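Local coordinates for protein histidinol-phosphatase (Listeria monocytogenes serotype 4b str. H7858, PDB 6NLR) that probably hydrolyses histidinol phosphate to histidinol in histidine biosynthesis, using a trinuclear metal centre, at residues T7-C12 and P69-K74; Y35-H40 and L86-G91. All blocks are in the same frame, centred on the assembly; numbering follows the deposited sequence.

How the interactions relate
Both contacts belong to the PHP domain, and their segments alternate along the chain. Interaction 2 is core: strands 34-40 and 87-95 pair side by side, mostly through backbone hydrogen bonds. Interaction 1 is only partly buried. There the loop after strand 3-7 meets helix 68-81, which covers that sheet, and the chemistry is aromatic packing plus a salt bridge. The two touch directly. T9 OG1 lies 2.7 Å from E39 OE1, and Y71 OH lies 2.7 Å from G91 O, both probable hydrogen bonds. Each contact also supplies a metal ligand: H8 binds cobalt and H40 binds manganese, and the two imidazole rings stack.

Interaction 1: T7-C12 and P69-K74; sequences THTEFC and PYYFKK. With CO (cobalt (II) ion), chain F.
F11 lays its ring against the backbone of helix 68-81, and this is the tight part of the contact. Y71 CA sits over one face of the F11 ring, 3.9 Å from the centroid, in a CH-pi contact. The Y71 ring turns an edge toward the face of the F11 ring. This is a T-shaped (edge-to-face) pair with planes at 76° and centroids 5.8 Å apart. F11 CZ meets the Y70-Y71 peptide, 3.7 Å from Y70 C. Y71 CG is anti to the backbone N (chi1 169°), which swings the CD1 edge of the ring toward F11, and Y71 OH bonds to the carbonyl of G91.

The loop side is held in shape by T9. A type I turn runs from T9 to C12, closed by C12 N to T9 O. T9 OG1 also accepts from F11 N at 3.0 Å, forming an ST turn, and it bonds to E39.

The outer part is more open and polar. K74 NZ forms a salt bridge to E10 OE2 at 2.7 Å, arriving from above the carboxylate plane, 39° out of it. The lysine chain bends twice to bring NZ there. D19 is a second acid partner of this amine, and E10 OE1 accepts from V20 N. Y70 is exposed and lends mainly its CB, 4.0 Å from F11 CE2.

H8 faces the metal centre. Its NE2 binds cobalt at 2.2 Å, with H6, E93, D258 and a water as further ligands. H8 ND1 bonds to E39, which probably orients the imidazole.

The contact joins the loop after strand 3-7 to helix 68-81, with M75 of the same helix touching T9, E10 and F11, V20 of helix 20-29 beside T9 and K74, and I37 of strand 34-40 against T9 and Y71.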
ATOM      1  N   THR A   7      -7.138  -0.520  -5.370  1.00 21.17           N
ATOM      2  CA  THR A   7      -7.936   0.707  -5.658  1.00 21.93           C
ATOM      3  C   THR A   7      -8.638   1.198  -4.394  1.00 21.99           C
ATOM      4  O   THR A   7      -8.875   0.386  -3.455  1.00 23.43           O
ATOM      5  CB  THR A   7      -8.963   0.478  -6.772  1.00 24.50           C
ATOM      6  OG1 THR A   7     -10.041  -0.314  -6.259  1.00 21.77           O
ATOM      7  CG2 THR A   7      -8.335  -0.182  -7.977  1.00 24.44           C
ATOM      8  N   HIS A   8      -8.989   2.473  -4.424  1.00 22.45           N
ATOM      9  CA  HIS A   8      -9.651   3.228  -3.333  1.00 22.11           C
ATOM     10  C   HIS A   8     -10.976   3.790  -3.853  1.00 23.81           C
ATOM     11  O   HIS A   8     -11.284   3.598  -5.049  1.00 21.13           O
ATOM     12  CB  HIS A   8      -8.663   4.275  -2.787  1.00 21.83           C
ATOM     13  CG  HIS A   8      -7.476   3.636  -2.143  1.00 22.31           C
ATOM     14  ND1 HIS A   8      -7.516   3.160  -0.843  1.00 22.44           N
ATOM     15  CD2 HIS A   8      -6.256   3.314  -2.622  1.00 23.81           C
ATOM     16  CE1 HIS A   8      -6.343   2.626  -0.539  1.00 23.03           C
ATOM     17  NE2 HIS A   8      -5.568   2.674  -1.631  1.00 20.98           N
ATOM     18  N   THR A   9     -11.721   4.479  -2.984  1.00 24.16           N
ATOM     19  CA  THR A   9     -13.141   4.840  -3.192  1.00 24.30           C
ATOM     20  C   THR A   9     -13.424   6.217  -2.603  1.00 24.45           C
ATOM     21  O   THR A   9     -12.490   6.842  -2.046  1.00 24.08           O
ATOM     22  CB  THR A   9     -14.047   3.804  -2.510  1.00 27.11           C
ATOM     23  OG1 THR A   9     -13.948   3.935  -1.085  1.00 28.09           O
ATOM     24  CG2 THR A   9     -13.696   2.388  -2.894  1.00 27.20           C
ATOM     25  N   GLU A  10     -14.688   6.643  -2.675  1.00 27.35           N
ATOM     26  CA  GLU A  10     -15.193   7.875  -2.011  1.00 30.53           C
ATOM     27  C   GLU A  10     -15.077   7.736  -0.484  1.00 30.35           C
ATOM     28  O   GLU A  10     -15.172   8.766   0.183  1.00 32.30           O
ATOM     29  CB  GLU A  10     -16.623   8.216  -2.453  1.00 32.20           C
ATOM     30  CG  GLU A  10     -17.701   7.217  -2.012  1.00 32.56           C
ATOM     31  CD  GLU A  10     -17.896   5.973  -2.891  1.00 32.12           C
ATOM     32  OE1 GLU A  10     -17.016   5.655  -3.748  1.00 31.25           O
ATOM     33  OE2 GLU A  10     -18.905   5.284  -2.689  1.00 30.87           O
ATOM     34  N   PHE A  11     -14.845   6.541   0.067  1.00 30.20           N
ATOM     35  CA  PHE A  11     -14.686   6.342   1.539  1.00 30.98           C
ATOM     36  C   PHE A  11     -13.277   6.747   1.996  1.00 34.45           C
ATOM     37  O   PHE A  11     -13.001   6.743   3.193  1.00 43.23           O
ATOM     38  CB  PHE A  11     -15.067   4.912   1.936  1.00 31.29           C
ATOM     39  CG  PHE A  11     -16.560   4.699   1.974  1.00 33.41           C
ATOM     40  CD1 PHE A  11     -17.261   4.320   0.837  1.00 34.70           C
ATOM     41  CD2 PHE A  11     -17.279   4.905   3.141  1.00 35.07           C
ATOM     42  CE1 PHE A  11     -18.636   4.144   0.872  1.00 33.50           C
ATOM     43  CE2 PHE A  11     -18.654   4.748   3.170  1.00 34.08           C
ATOM     44  CZ  PHE A  11     -19.329   4.354   2.041  1.00 34.07           C
ATOM     45  N   CYS A  12     -12.393   7.087   1.063  1.00 33.94           N
ATOM     46  CA  CYS A  12     -11.017   7.543   1.363  1.00 33.18           C
ATOM     47  C   CYS A  12     -11.039   9.057   1.579  1.00 31.95           C
ATOM     48  O   CYS A  12     -11.236   9.798   0.620  1.00 34.12           O
ATOM     49  CB  CYS A  12     -10.067   7.192   0.226  1.00 31.00           C
ATOM     50  SG  CYS A  12      -8.375   7.682   0.605  1.00 34.42           S
ATOM     51  N   PRO A  69     -19.960  -0.320   8.052  1.00 32.66           N
ATOM     52  CA  PRO A  69     -21.192  -0.899   7.509  1.00 33.80           C
ATOM     53  C   PRO A  69     -21.606  -0.283   6.153  1.00 34.94           C
ATOM     54  O   PRO A  69     -22.015  -1.015   5.258  1.00 32.35           O
ATOM     55  CB  PRO A  69     -22.255  -0.588   8.577  1.00 36.59           C
ATOM     56  CG  PRO A  69     -21.467  -0.375   9.861  1.00 35.38           C
ATOM     57  CD  PRO A  69     -20.131   0.193   9.423  1.00 34.06           C
ATOM     58  N   TYR A  70     -21.447   1.033   6.010  1.00 36.06           N
ATOM     59  CA  TYR A  70     -21.803   1.800   4.786  1.00 35.04           C
ATOM     60  C   TYR A  70     -20.821   1.428   3.667  1.00 34.38           C
ATOM     61  O   TYR A  70     -21.254   1.241   2.511  1.00 32.34           O
ATOM     62  CB  TYR A  70     -21.847   3.297   5.092  1.00 38.86           C
ATOM     63  CG  TYR A  70     -22.874   3.672   6.143  1.00 42.23           C
ATOM     64  CD1 TYR A  70     -24.230   3.717   5.845  1.00 45.33           C
ATOM     65  CD2 TYR A  70     -22.492   3.940   7.451  1.00 44.62           C
ATOM     66  CE1 TYR A  70     -25.177   4.018   6.810  1.00 50.43           C
ATOM     67  CE2 TYR A  70     -23.423   4.278   8.421  1.00 48.92           C
ATOM     68  CZ  TYR A  70     -24.771   4.314   8.101  1.00 53.79           C
ATOM     69  OH  TYR A  70     -25.703   4.654   9.047  1.00 62.55           O
ATOM     70  N   TYR A  71     -19.542   1.262   4.009  1.00 29.77           N
ATOM     71  CA  TYR A  71     -18.489   0.834   3.056  1.00 29.32           C
ATOM     72  C   TYR A  71     -18.839  -0.537   2.475  1.00 29.37           C
ATOM     73  O   TYR A  71     -18.895  -0.660   1.237  1.00 28.88           O
ATOM     74  CB  TYR A  71     -17.121   0.788   3.728  1.00 28.99           C
ATOM     75  CG  TYR A  71     -16.048   0.127   2.905  1.00 27.78           C
ATOM     76  CD1 TYR A  71     -15.562   0.735   1.763  1.00 27.78           C
ATOM     77  CD2 TYR A  71     -15.506  -1.091   3.271  1.00 27.64           C
ATOM     78  CE1 TYR A  71     -14.567   0.147   1.006  1.00 27.19           C
ATOM     79  CE2 TYR A  71     -14.505  -1.691   2.531  1.00 27.78           C
ATOM     80  CZ  TYR A  71     -14.025  -1.065   1.395  1.00 27.54           C
ATOM     81  OH  TYR A  71     -13.010  -1.613   0.661  1.00 24.96           O
ATOM     82  N   PHE A  72     -19.090  -1.527   3.338  1.00 27.36           N
ATOM     83  CA  PHE A  72     -19.435  -2.902   2.899  1.00 29.34           C
ATOM     84  C   PHE A  72     -20.726  -2.888   2.081  1.00 29.28           C
ATOM     85  O   PHE A  72     -20.783  -3.559   1.052  1.00 31.17           O
ATOM     86  CB  PHE A  72     -19.525  -3.866   4.081  1.00 32.30           C
ATOM     87  CG  PHE A  72     -18.167  -4.318   4.545  1.00 31.88           C
ATOM     88  CD1 PHE A  72     -17.319  -4.971   3.674  1.00 32.24           C
ATOM     89  CD2 PHE A  72     -17.732  -4.063   5.832  1.00 31.91           C
ATOM     90  CE1 PHE A  72     -16.076  -5.413   4.093  1.00 32.43           C
ATOM     91  CE2 PHE A  72     -16.485  -4.494   6.249  1.00 29.54           C
ATOM     92  CZ  PHE A  72     -15.667  -5.166   5.380  1.00 32.15           C
ATOM     93  N   LYS A  73     -21.736  -2.138   2.511  1.00 30.38           N
ATOM     94  CA  LYS A  73     -23.012  -2.091   1.771  1.00 32.35           C
ATOM     95  C   LYS A  73     -22.753  -1.570   0.348  1.00 31.53           C
ATOM     96  O   LYS A  73     -23.221  -2.204  -0.604  1.00 32.65           O
ATOM     97  CB  LYS A  73     -24.019  -1.222   2.519  1.00 34.07           C
ATOM     98  CG  LYS A  73     -25.337  -1.042   1.796  1.00 35.99           C
ATOM     99  CD  LYS A  73     -26.250  -0.081   2.491  1.00 39.83           C
ATOM    100  CE  LYS A  73     -27.551   0.100   1.747  1.00 42.78           C
ATOM    101  NZ  LYS A  73     -28.169   1.384   2.120  1.00 44.31           N
ATOM    102  N   LYS A  74     -22.053  -0.442   0.200  1.00 30.54           N
ATOM    103  CA  LYS A  74     -21.822   0.186  -1.130  1.00 29.42           C
ATOM    104  C   LYS A  74     -20.998  -0.764  -2.004  1.00 27.57           C
ATOM    105  O   LYS A  74     -21.348  -0.984  -3.155  1.00 24.50           O
ATOM    106  CB  LYS A  74     -21.152   1.550  -0.984  1.00 30.34           C
ATOM    107  CG  LYS A  74     -20.766   2.234  -2.295  1.00 31.08           C
ATOM    108  CD  LYS A  74     -21.952   2.525  -3.190  1.00 32.81           C
ATOM    109  CE  LYS A  74     -21.542   3.145  -4.507  1.00 34.59           C
ATOM    110  NZ  LYS A  74     -20.920   4.471  -4.293  1.00 33.75           N
TER
HETATM  111 CO    CO F 303      -3.396   2.407  -1.399  1.00 22.38          CO
HETATM  112  O   HOH W   1      -1.255   2.595  -0.903  1.00 18.48           O

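Interaction 2: Y35-H40 and L86-G91; sequences YSIVEH and LLIHIG. With MN (manganese (II) ion), chain D.
Y35 and I37 pair with the strand that starts at L87 through a ladder of backbone hydrogen bonds. Y35 N donates to L87 O, H89 N to Y35 O, I37 N to H89 O and G91 N to I37 O. All four are 2.8 to 2.9 Å long. The last rung, E39 N to G91 O at 3.5 Å, is weak; E39 also has a backbone hydrogen bond with E93. CA-H...O contacts fill in between; the shortest is I88 CA to Y35 O at 3.1 Å.

The two strands run parallel, at 18° to each other, as neighbours in the sheet of the PHP domain, a family grouped with the TIM barrels. Their link includes helix 68-81, giving a beta-alpha-beta crossover.

Apolar contacts lie on the face that carries Y35, I37, I88 and I90. I37 CD1 reaches I88 CG2 at 3.7 Å. At the strand start, L86 CD2 lies 3.6 Å from Y35 CB. M75 of helix 68-81 packs on I37 and I90, and helix 20-29 covers Y35.

S36 and H89 lie on the other face, with V38. S36 OG sits at the edge of the H89 ring, near its plane, 3.6 Å from H89 CD2; H89 CB is closer still. S36 OG bonds to D117. Both ring nitrogens of H89 are used: NE2 by E34 and ND1 by D116, which fixes the ring's rotation.

Metal binding falls at the strand end. H40 NE2 binds manganese at 2.1 Å, with H14 and H260 completing the protein ligands. E39 OE2 accepts from H40 N.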
ATOM      1  N   TYR A  35     -10.729  -6.811 -10.223  1.00 26.44           N
ATOM      2  CA  TYR A  35     -10.634  -5.463  -9.622  1.00 25.88           C
ATOM      3  C   TYR A  35     -10.855  -5.582  -8.116  1.00 26.71           C
ATOM      4  O   TYR A  35     -11.932  -6.064  -7.718  1.00 29.25           O
ATOM      5  CB  TYR A  35     -11.644  -4.575 -10.344  1.00 25.43           C
ATOM      6  CG  TYR A  35     -11.635  -3.114  -9.983  1.00 25.61           C
ATOM      7  CD1 TYR A  35     -12.302  -2.669  -8.853  1.00 25.76           C
ATOM      8  CD2 TYR A  35     -11.039  -2.172 -10.799  1.00 26.93           C
ATOM      9  CE1 TYR A  35     -12.372  -1.328  -8.537  1.00 26.59           C
ATOM     10  CE2 TYR A  35     -11.077  -0.825 -10.482  1.00 28.45           C
ATOM     11  CZ  TYR A  35     -11.757  -0.398  -9.355  1.00 27.10           C
ATOM     12  OH  TYR A  35     -11.849   0.926  -9.035  1.00 27.14           O
ATOM     13  N   SER A  36      -9.877  -5.157  -7.315  1.00 23.82           N
ATOM     14  CA  SER A  36      -9.944  -5.189  -5.836  1.00 24.09           C
ATOM     15  C   SER A  36     -10.130  -3.770  -5.292  1.00 24.70           C
ATOM     16  O   SER A  36      -9.326  -2.862  -5.587  1.00 22.31           O
ATOM     17  CB  SER A  36      -8.742  -5.887  -5.234  1.00 25.53           C
ATOM     18  OG  SER A  36      -8.769  -7.277  -5.521  1.00 25.97           O
ATOM     19  N   ILE A  37     -11.190  -3.610  -4.510  1.00 23.31           N
ATOM     20  CA  ILE A  37     -11.450  -2.424  -3.675  1.00 25.19           C
ATOM     21  C   ILE A  37     -10.837  -2.721  -2.314  1.00 26.66           C
ATOM     22  O   ILE A  37     -11.384  -3.588  -1.594  1.00 25.74           O
ATOM     23  CB  ILE A  37     -12.949  -2.141  -3.585  1.00 26.24           C
ATOM     24  CG1 ILE A  37     -13.561  -1.957  -4.975  1.00 27.91           C
ATOM     25  CG2 ILE A  37     -13.181  -0.937  -2.682  1.00 27.82           C
ATOM     26  CD1 ILE A  37     -15.061  -2.062  -4.983  1.00 31.08           C
ATOM     27  N   VAL A  38      -9.735  -2.045  -2.003  1.00 22.75           N
ATOM     28  CA  VAL A  38      -8.988  -2.260  -0.750  1.00 25.22           C
ATOM     29  C   VAL A  38      -8.825  -0.899  -0.073  1.00 24.05           C
ATOM     30  O   VAL A  38      -7.719  -0.315  -0.074  1.00 24.20           O
ATOM     31  CB  VAL A  38      -7.672  -3.025  -1.005  1.00 25.26           C
ATOM     32  CG1 VAL A  38      -7.969  -4.497  -1.256  1.00 26.11           C
ATOM     33  CG2 VAL A  38      -6.875  -2.451  -2.164  1.00 26.29           C
ATOM     34  N   GLU A  39      -9.923  -0.409   0.478  1.00 24.18           N
ATOM     35  CA  GLU A  39      -9.961   0.918   1.121  1.00 23.49           C
ATOM     36  C   GLU A  39      -9.096   0.885   2.387  1.00 25.66           C
ATOM     37  O   GLU A  39      -8.964  -0.197   3.022  1.00 21.57           O
ATOM     38  CB  GLU A  39     -11.401   1.314   1.416  1.00 25.65           C
ATOM     39  CG  GLU A  39     -11.516   2.768   1.774  1.00 27.30           C
ATOM     40  CD  GLU A  39     -10.812   3.667   0.762  1.00 24.89           C
ATOM     41  OE1 GLU A  39     -11.430   3.982  -0.258  1.00 25.32           O
ATOM     42  OE2 GLU A  39      -9.637   4.010   1.015  1.00 25.98           O
ATOM     43  N   HIS A  40      -8.526   2.029   2.766  1.00 22.82           N
ATOM     44  CA  HIS A  40      -7.760   2.148   4.031  1.00 25.68           C
ATOM     45  C   HIS A  40      -8.607   1.720   5.228  1.00 26.95           C
ATOM     46  O   HIS A  40      -9.706   2.287   5.419  1.00 26.78           O
ATOM     47  CB  HIS A  40      -7.298   3.578   4.229  1.00 28.88           C
ATOM     48  CG  HIS A  40      -6.366   4.001   3.164  1.00 27.61           C
ATOM     49  ND1 HIS A  40      -5.071   3.538   3.121  1.00 32.07           N
ATOM     50  CD2 HIS A  40      -6.536   4.837   2.122  1.00 28.92           C
ATOM     51  CE1 HIS A  40      -4.458   4.086   2.085  1.00 28.30           C
ATOM     52  NE2 HIS A  40      -5.342   4.880   1.457  1.00 29.91           N
ATOM     53  N   LEU A  86     -16.976  -7.786 -14.645  1.00 34.48           N
ATOM     54  CA  LEU A  86     -15.764  -7.559 -13.823  1.00 35.53           C
ATOM     55  C   LEU A  86     -15.919  -8.381 -12.544  1.00 34.06           C
ATOM     56  O   LEU A  86     -16.959  -8.221 -11.885  1.00 32.13           O
ATOM     57  CB  LEU A  86     -15.689  -6.058 -13.497  1.00 35.84           C
ATOM     58  CG  LEU A  86     -14.369  -5.558 -12.934  1.00 38.60           C
ATOM     59  CD1 LEU A  86     -13.280  -5.661 -13.972  1.00 42.47           C
ATOM     60  CD2 LEU A  86     -14.484  -4.116 -12.462  1.00 42.06           C
ATOM     61  N   LEU A  87     -14.921  -9.192 -12.192  1.00 30.94           N
ATOM     62  CA  LEU A  87     -14.864  -9.837 -10.865  1.00 31.23           C
ATOM     63  C   LEU A  87     -14.309  -8.821  -9.859  1.00 29.08           C
ATOM     64  O   LEU A  87     -13.115  -8.465  -9.958  1.00 27.41           O
ATOM     65  CB  LEU A  87     -14.019 -11.108 -10.940  1.00 32.71           C
ATOM     66  CG  LEU A  87     -13.842 -11.835  -9.604  1.00 33.50           C
ATOM     67  CD1 LEU A  87     -15.208 -12.156  -8.994  1.00 35.04           C
ATOM     68  CD2 LEU A  87     -12.999 -13.100  -9.795  1.00 33.71           C
ATOM     69  N   ILE A  88     -15.147  -8.372  -8.929  1.00 27.96           N
ATOM     70  CA  ILE A  88     -14.764  -7.364  -7.899  1.00 28.60           C
ATOM     71  C   ILE A  88     -14.510  -8.070  -6.570  1.00 27.74           C
ATOM     72  O   ILE A  88     -15.368  -8.830  -6.135  1.00 30.19           O
ATOM     73  CB  ILE A  88     -15.821  -6.254  -7.819  1.00 28.86           C
ATOM     74  CG1 ILE A  88     -15.838  -5.484  -9.147  1.00 29.65           C
ATOM     75  CG2 ILE A  88     -15.569  -5.356  -6.618  1.00 27.33           C
ATOM     76  CD1 ILE A  88     -16.898  -4.437  -9.270  1.00 32.17           C
ATOM     77  N   HIS A  89     -13.351  -7.828  -5.979  1.00 26.94           N
ATOM     78  CA  HIS A  89     -13.016  -8.273  -4.608  1.00 26.02           C
ATOM     79  C   HIS A  89     -13.135  -7.059  -3.683  1.00 27.10           C
ATOM     80  O   HIS A  89     -12.933  -5.917  -4.148  1.00 27.90           O
ATOM     81  CB  HIS A  89     -11.631  -8.924  -4.544  1.00 25.99           C
ATOM     82  CG  HIS A  89     -11.426 -10.057  -5.487  1.00 27.93           C
ATOM     83  ND1 HIS A  89     -12.129 -11.222  -5.396  1.00 31.18           N
ATOM     84  CD2 HIS A  89     -10.574 -10.203  -6.540  1.00 30.82           C
ATOM     85  CE1 HIS A  89     -11.732 -12.056  -6.350  1.00 33.39           C
ATOM     86  NE2 HIS A  89     -10.769 -11.441  -7.075  1.00 31.19           N
ATOM     87  N   ILE A  90     -13.497  -7.305  -2.430  1.00 26.98           N
ATOM     88  CA  ILE A  90     -13.679  -6.258  -1.399  1.00 27.01           C
ATOM     89  C   ILE A  90     -12.771  -6.592  -0.226  1.00 25.67           C
ATOM     90  O   ILE A  90     -12.804  -7.701   0.277  1.00 27.13           O
ATOM     91  CB  ILE A  90     -15.150  -6.163  -0.977  1.00 28.67           C
ATOM     92  CG1 ILE A  90     -16.065  -5.974  -2.193  1.00 30.80           C
ATOM     93  CG2 ILE A  90     -15.310  -5.055   0.049  1.00 28.74           C
ATOM     94  CD1 ILE A  90     -17.536  -6.078  -1.886  1.00 31.34           C
ATOM     95  N   GLY A  91     -11.996  -5.624   0.218  1.00 25.99           N
ATOM     96  CA  GLY A  91     -11.186  -5.773   1.433  1.00 22.73           C
ATOM     97  C   GLY A  91     -10.611  -4.449   1.848  1.00 22.66           C
ATOM     98  O   GLY A  91     -11.247  -3.399   1.600  1.00 24.54           O
TER
HETATM   99 MN    MN D 301      -4.896   6.393   0.012  0.83 27.66          MN